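Local coordinates for protein eukaryotic translation initiation factor 2A (Schizosaccharomyces pombe, PDB 3WJ9) that probably directs methionyl-tRNAi to 40S ribosomal subunits, codon-dependently, in early protein synthesis on a few specific mRNAs, this chain being its beta-propeller part, at residues Q56-D61 / L68-A73. Sequence-based numbering, arbitrary orientation.
Sequences QVVIND and LTQLPA
With CG1 beside its backbone N (chi1 -53°) and CD1 fully extended, Ile59 lies alongside Thr69, the two side chains pointing the same way and Ile59 CD1 reaching Thr69 CB at 3.9 Å. They illustrate how a beta-propeller blade is built: antiparallel strands, here 57-61 and the outermost, fourth strand 67-71, pair in a hairpin, and one face packs on the next blade. A classic beta bulge interrupts the pairing: Leu68 and Thr69 both face Ile59, whose carbonyl O receives Leu68 N at 2.7 Å and, weakly, Thr69 N. Ile59 N answers with a nearly straight bond to Thr69 O. Farther along, Val57 and Leu71 form a hydrogen-bonded pair linked through both N-H groups. On the face carrying Val57, Ile59, Thr69 and Leu71, Ile59 CD1 approaches Leu71 CD1 at 4.2 Å, while Val57 CG2 rests on Ala73 CB. Trp109 packs on Leu71 and Ala73, and Thr69 OG1 bonds to Thr111 O, so this face of the hairpin packs its blade against the next. The other face carries Val58 and Gln70. Bent at chi2 (52°), the Gln70 chain brings its amide toward strand 57-61; its OE1, hydrogen-bonded to Lys67 NZ, lies 3.3 Å from Val58 CG2, and its NE2 makes a weak bond of 3.0 Å to Leu71 O, the carbonyl that also accepts Val57 N.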
ATOM      1  N   GLN A  56      20.716  12.467   4.722  1.00 71.88           N
ATOM      2  CA  GLN A  56      19.529  13.315   4.820  1.00 56.28           C
ATOM      3  C   GLN A  56      18.290  12.744   4.123  1.00 55.83           C
ATOM      4  O   GLN A  56      18.320  11.642   3.573  1.00 66.32           O
ATOM      5  CB  GLN A  56      19.847  14.698   4.239  1.00 59.55           C
ATOM      6  CG  GLN A  56      20.998  15.421   4.916  1.00 82.03           C
ATOM      7  CD  GLN A  56      21.528  16.604   4.127  1.00 89.25           C
ATOM      8  OE1 GLN A  56      20.931  17.028   3.141  1.00 82.55           O
ATOM      9  NE2 GLN A  56      22.677  17.127   4.550  1.00 92.69           N
ATOM     10  N   VAL A  57      17.195  13.500   4.172  1.00 49.68           N
ATOM     11  CA  VAL A  57      15.976  13.172   3.435  1.00 45.20           C
ATOM     12  C   VAL A  57      15.430  14.436   2.773  1.00 59.38           C
ATOM     13  O   VAL A  57      15.219  15.448   3.440  1.00 50.18           O
ATOM     14  CB  VAL A  57      14.888  12.556   4.341  1.00 45.02           C
ATOM     15  CG1 VAL A  57      13.576  12.420   3.581  1.00 42.51           C
ATOM     16  CG2 VAL A  57      15.334  11.206   4.875  1.00 55.57           C
ATOM     17  N   VAL A  58      15.200  14.378   1.465  1.00 46.36           N
ATOM     18  CA  VAL A  58      14.792  15.564   0.716  1.00 42.81           C
ATOM     19  C   VAL A  58      13.376  15.454   0.159  1.00 49.79           C
ATOM     20  O   VAL A  58      13.006  14.447  -0.442  1.00 52.33           O
ATOM     21  CB  VAL A  58      15.774  15.848  -0.440  1.00 55.71           C
ATOM     22  CG1 VAL A  58      15.141  16.752  -1.484  1.00 58.24           C
ATOM     23  CG2 VAL A  58      17.038  16.479   0.100  1.00 48.85           C
ATOM     24  N   ILE A  59      12.589  16.505   0.374  1.00 49.58           N
ATOM     25  CA  ILE A  59      11.230  16.578  -0.143  1.00 37.23           C
ATOM     26  C   ILE A  59      11.140  17.600  -1.277  1.00 41.07           C
ATOM     27  O   ILE A  59      11.447  18.779  -1.088  1.00 49.62           O
ATOM     28  CB  ILE A  59      10.231  16.953   0.964  1.00 49.71           C
ATOM     29  CG1 ILE A  59      10.380  15.998   2.151  1.00 41.65           C
ATOM     30  CG2 ILE A  59       8.812  16.939   0.425  1.00 55.28           C
ATOM     31  CD1 ILE A  59       9.395  16.254   3.272  1.00 39.31           C
ATOM     32  N   ASN A  60      10.716  17.144  -2.452  1.00 43.73           N
ATOM     33  CA  ASN A  60      10.641  18.002  -3.628  1.00 54.18           C
ATOM     34  C   ASN A  60       9.207  18.297  -4.064  1.00 44.74           C
ATOM     35  O   ASN A  60       8.262  17.659  -3.602  1.00 48.14           O
ATOM     36  CB  ASN A  60      11.402  17.367  -4.794  1.00 51.04           C
ATOM     37  CG  ASN A  60      12.865  17.129  -4.478  1.00 49.44           C
ATOM     38  OD1 ASN A  60      13.235  16.078  -3.955  1.00 56.54           O
ATOM     39  ND2 ASN A  60      13.706  18.103  -4.801  1.00 52.16           N
ATOM     40  N   ASP A  61       9.059  19.275  -4.954  1.00 44.06           N
ATOM     41  CA  ASP A  61       7.777  19.579  -5.582  1.00 52.10           C
ATOM     42  C   ASP A  61       7.696  18.873  -6.930  1.00 51.80           C
ATOM     43  O   ASP A  61       8.503  19.128  -7.818  1.00 57.54           O
ATOM     44  CB  ASP A  61       7.600  21.091  -5.755  1.00 42.11           C
ATOM     45  CG  ASP A  61       6.335  21.451  -6.512  1.00 46.80           C
ATOM     46  OD1 ASP A  61       5.335  20.711  -6.401  1.00 63.81           O
ATOM     47  OD2 ASP A  61       6.346  22.476  -7.226  1.00 65.29           O
ATOM     48  N   LEU A  68      12.154  21.334  -1.315  1.00 52.58           N
ATOM     49  CA  LEU A  68      11.307  22.100  -0.411  1.00 51.66           C
ATOM     50  C   LEU A  68      11.771  21.999   1.035  1.00 56.21           C
ATOM     51  O   LEU A  68      11.934  23.013   1.715  1.00 66.30           O
ATOM     52  CB  LEU A  68       9.854  21.628  -0.517  1.00 47.90           C
ATOM     53  CG  LEU A  68       9.116  21.883  -1.831  1.00 59.82           C
ATOM     54  CD1 LEU A  68       7.753  21.217  -1.803  1.00 51.09           C
ATOM     55  CD2 LEU A  68       8.979  23.374  -2.083  1.00 55.31           C
ATOM     56  N   THR A  69      11.991  20.773   1.496  1.00 53.26           N
ATOM     57  CA  THR A  69      12.234  20.518   2.910  1.00 53.41           C
ATOM     58  C   THR A  69      13.459  19.642   3.132  1.00 56.40           C
ATOM     59  O   THR A  69      13.773  18.779   2.311  1.00 52.34           O
ATOM     60  CB  THR A  69      11.009  19.844   3.558  1.00 54.75           C
ATOM     61  OG1 THR A  69       9.834  20.609   3.264  1.00 39.17           O
ATOM     62  CG2 THR A  69      11.173  19.728   5.073  1.00 50.38           C
ATOM     63  N   GLN A  70      14.150  19.871   4.245  1.00 66.90           N
ATOM     64  CA  GLN A  70      15.284  19.040   4.614  1.00 64.44           C
ATOM     65  C   GLN A  70      15.089  18.385   5.980  1.00 58.43           C
ATOM     66  O   GLN A  70      14.867  19.064   6.982  1.00 67.10           O
ATOM     67  CB  GLN A  70      16.571  19.861   4.613  1.00 74.51           C
ATOM     68  CG  GLN A  70      17.795  19.032   4.909  1.00 69.70           C
ATOM     69  CD  GLN A  70      17.880  17.827   3.997  1.00 69.61           C
ATOM     70  OE1 GLN A  70      18.265  17.940   2.836  1.00 86.30           O
ATOM     71  NE2 GLN A  70      17.510  16.666   4.519  1.00 68.93           N
ATOM     72  N   LEU A  71      15.177  17.059   6.011  1.00 51.98           N
ATOM     73  CA  LEU A  71      15.069  16.307   7.255  1.00 49.49           C
ATOM     74  C   LEU A  71      16.385  15.623   7.607  1.00 52.97           C
ATOM     75  O   LEU A  71      16.923  14.854   6.808  1.00 65.86           O
ATOM     76  CB  LEU A  71      13.954  15.267   7.155  1.00 45.93           C
ATOM     77  CG  LEU A  71      12.641  15.752   6.538  1.00 42.95           C
ATOM     78  CD1 LEU A  71      11.620  14.629   6.507  1.00 30.66           C
ATOM     79  CD2 LEU A  71      12.108  16.953   7.300  1.00 51.49           C
ATOM     80  N   PRO A  72      16.906  15.893   8.813  1.00 59.62           N
ATOM     81  CA  PRO A  72      18.141  15.260   9.284  1.00 51.58           C
ATOM     82  C   PRO A  72      17.923  13.805   9.688  1.00 50.53           C
ATOM     83  O   PRO A  72      18.302  13.408  10.789  1.00 64.45           O
ATOM     84  CB  PRO A  72      18.532  16.114  10.492  1.00 44.64           C
ATOM     85  CG  PRO A  72      17.241  16.640  11.004  1.00 52.66           C
ATOM     86  CD  PRO A  72      16.360  16.844   9.798  1.00 63.94           C
ATOM     87  N   ALA A  73      17.317  13.027   8.796  1.00 60.18           N
ATOM     88  CA  ALA A  73      17.053  11.617   9.047  1.00 73.09           C
ATOM     89  C   ALA A  73      18.116  10.734   8.403  1.00 63.62           C
ATOM     90  O   ALA A  73      18.204  10.642   7.177  1.00 68.76           O
ATOM     91  CB  ALA A  73      15.672  11.241   8.540  1.00 73.23           C
TER